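Long-range contact in amino acid amide racemase (Ochrobactrum anthropi, PDB 6GIO), which belongs to the class-III aminotransferase family of pyridoxal-5'-phosphate enzymes and holds pyridoxal-5'-phosphate in its pocket: residues I207-V215 / V389-E397. Sequence-based numbering, arbitrary orientation.
Sequences ILSDGGLVV and VGLNANVLE
Val389 turns its two methyls to 207-215, CG1 to Asp210 OD1 and CG2 to Ser209 O and Leu213 CD1. Its chi1 of -63° puts CG1 beside the backbone N, on the Asp210 side, and CG2 between N and the carbonyl carbon, 3.8 Å from Ser209 O. Leu213 crosses Val389 at about a right angle, its CD1 3.9 Å from Val389 CG2. The same CD1 continues to Glu397, where it packs on CG at 4.0 Å and also meets OE2. The Glu397 chain is extended, CG anti to the backbone N (chi1 171°); its other oxygen, OE1, forms a salt bridge with Lys241 of the pyridoxal-5'-phosphate pocket. Val395 sets both methyls against Gly212 O.

Beside these side chains the two backbones are joined by two bonds. Gly390 N donates to Asp210 O at 2.9 Å, and Leu391 N to Gly211 O at 3.2 Å. Asp210 O also accepts from His152. Gly390 CA and Gly212 CA approach to 3.7 Å, and both glycines have backbone angles that disfavour a CB. Leu391 brings its CG to 3.5 Å from Gly211 O.

Within 207-215, Leu213 and Val214 form a G1 beta bulge opposite Leu208, and Ser209, hydrogen-bonded to Glu205 through OG, touches pyridoxal-5'-phosphate. The contact thus joins the loop between strand 199-204 and helix 220-229 to the hairpin connection, with a type I turn from Gly390 to Ala393, between antiparallel strands 384-389 and 395-398 of the other sheet; Arg347 on strand 343-349 binds Gly212 O, and helix 369-382 packs on Leu396.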
# COMPACT_ATOMS: atom_id res chain seq x y z
N ILE C 207 -14.82 17.73 -0.22
CA ILE C 207 -16.02 17.36 0.52
C ILE C 207 -15.49 16.53 1.65
O ILE C 207 -14.65 15.66 1.43
CB ILE C 207 -16.99 16.48 -0.31
CG1 ILE C 207 -17.45 17.27 -1.53
CG2 ILE C 207 -18.17 16.03 0.55
CD1 ILE C 207 -18.21 16.49 -2.57
N LEU C 208 -15.91 16.82 2.87
CA LEU C 208 -15.37 16.12 4.01
C LEU C 208 -16.08 14.78 4.02
O LEU C 208 -17.27 14.74 4.23
CB LEU C 208 -15.66 16.90 5.27
CG LEU C 208 -15.06 16.38 6.58
CD1 LEU C 208 -13.62 16.83 6.68
CD2 LEU C 208 -15.87 16.86 7.77
N SER C 209 -15.31 13.71 3.86
CA SER C 209 -15.82 12.37 3.52
C SER C 209 -16.31 11.61 4.75
O SER C 209 -17.49 11.68 5.08
CB SER C 209 -14.72 11.56 2.82
OG SER C 209 -13.52 11.50 3.60
N ASP C 210 -15.40 10.93 5.44
CA ASP C 210 -15.78 10.21 6.66
C ASP C 210 -16.28 11.14 7.75
O ASP C 210 -16.95 10.69 8.68
CB ASP C 210 -14.65 9.34 7.17
CG ASP C 210 -14.72 7.96 6.61
OD1 ASP C 210 -15.52 7.12 7.14
OD2 ASP C 210 -14.01 7.71 5.62
N GLY C 211 -15.99 12.42 7.64
CA GLY C 211 -16.55 13.40 8.56
C GLY C 211 -18.05 13.61 8.47
O GLY C 211 -18.66 14.12 9.41
N GLY C 212 -18.65 13.20 7.35
CA GLY C 212 -20.10 13.28 7.14
C GLY C 212 -20.58 13.75 5.79
O GLY C 212 -21.71 14.24 5.67
N LEU C 213 -19.76 13.58 4.75
CA LEU C 213 -20.07 14.07 3.41
C LEU C 213 -20.56 15.53 3.43
O LEU C 213 -21.63 15.90 2.90
CB LEU C 213 -21.04 13.11 2.72
CG LEU C 213 -20.36 11.81 2.30
CD1 LEU C 213 -21.34 10.64 2.24
CD2 LEU C 213 -19.66 12.00 0.96
N VAL C 214 -19.74 16.35 4.07
CA VAL C 214 -20.02 17.75 4.24
C VAL C 214 -19.48 18.58 3.09
O VAL C 214 -18.27 18.64 2.89
CB VAL C 214 -19.43 18.26 5.58
CG1 VAL C 214 -19.68 19.75 5.76
CG2 VAL C 214 -20.01 17.49 6.73
N VAL C 215 -20.35 19.25 2.35
CA VAL C 215 -19.92 20.20 1.35
C VAL C 215 -19.73 21.54 2.04
O VAL C 215 -20.66 22.07 2.66
CB VAL C 215 -20.94 20.40 0.22
CG1 VAL C 215 -20.42 21.38 -0.85
CG2 VAL C 215 -21.29 19.07 -0.43
N VAL C 389 -21.30 6.97 7.43
CA VAL C 389 -20.14 7.73 7.80
C VAL C 389 -20.56 8.79 8.79
O VAL C 389 -21.70 8.78 9.28
CB VAL C 389 -19.47 8.36 6.56
CG1 VAL C 389 -18.97 7.23 5.66
CG2 VAL C 389 -20.40 9.32 5.82
N GLY C 390 -19.62 9.65 9.16
CA GLY C 390 -19.93 10.88 9.91
C GLY C 390 -19.35 10.87 11.30
O GLY C 390 -19.18 9.84 11.91
N LEU C 391 -19.05 12.04 11.82
CA LEU C 391 -18.53 12.14 13.18
C LEU C 391 -19.55 11.62 14.22
O LEU C 391 -19.16 11.30 15.32
CB LEU C 391 -18.13 13.58 13.50
CG LEU C 391 -17.06 14.17 12.56
CD1 LEU C 391 -16.77 15.64 12.85
CD2 LEU C 391 -15.76 13.39 12.59
N ASN C 392 -20.85 11.54 13.85
CA ASN C 392 -21.87 10.98 14.73
C ASN C 392 -22.44 9.63 14.26
O ASN C 392 -23.44 9.18 14.79
CB ASN C 392 -22.96 12.03 14.93
CG ASN C 392 -22.42 13.32 15.56
OD1 ASN C 392 -22.09 13.32 16.72
ND2 ASN C 392 -22.33 14.40 14.79
N ALA C 393 -21.79 8.97 13.30
CA ALA C 393 -22.22 7.63 12.88
C ALA C 393 -23.69 7.56 12.39
O ALA C 393 -24.40 6.57 12.65
CB ALA C 393 -22.02 6.66 14.02
N ASN C 394 -24.12 8.61 11.69
CA ASN C 394 -25.52 8.78 11.34
C ASN C 394 -25.77 9.24 9.88
O ASN C 394 -26.88 9.61 9.54
CB ASN C 394 -26.10 9.82 12.28
CG ASN C 394 -25.58 11.20 11.96
OD1 ASN C 394 -24.35 11.41 11.94
ND2 ASN C 394 -26.49 12.14 11.71
N VAL C 395 -24.73 9.27 9.03
CA VAL C 395 -24.88 9.70 7.64
C VAL C 395 -24.76 8.45 6.75
O VAL C 395 -23.68 7.86 6.65
CB VAL C 395 -23.78 10.72 7.20
CG1 VAL C 395 -24.10 11.25 5.81
CG2 VAL C 395 -23.66 11.90 8.13
N LEU C 396 -25.87 8.06 6.10
CA LEU C 396 -25.85 7.02 5.11
C LEU C 396 -24.99 7.53 3.97
O LEU C 396 -25.16 8.66 3.52
CB LEU C 396 -27.25 6.69 4.60
CG LEU C 396 -28.30 6.27 5.63
CD1 LEU C 396 -29.57 5.93 4.92
CD2 LEU C 396 -27.81 5.14 6.50
N GLU C 397 -24.08 6.68 3.51
CA GLU C 397 -23.18 6.98 2.39
C GLU C 397 -23.57 6.20 1.12
O GLU C 397 -23.77 4.97 1.17
CB GLU C 397 -21.72 6.61 2.76
CG GLU C 397 -20.79 6.70 1.56
CD GLU C 397 -19.33 6.63 1.93
OE1 GLU C 397 -18.70 5.57 1.78
OE2 GLU C 397 -18.79 7.64 2.34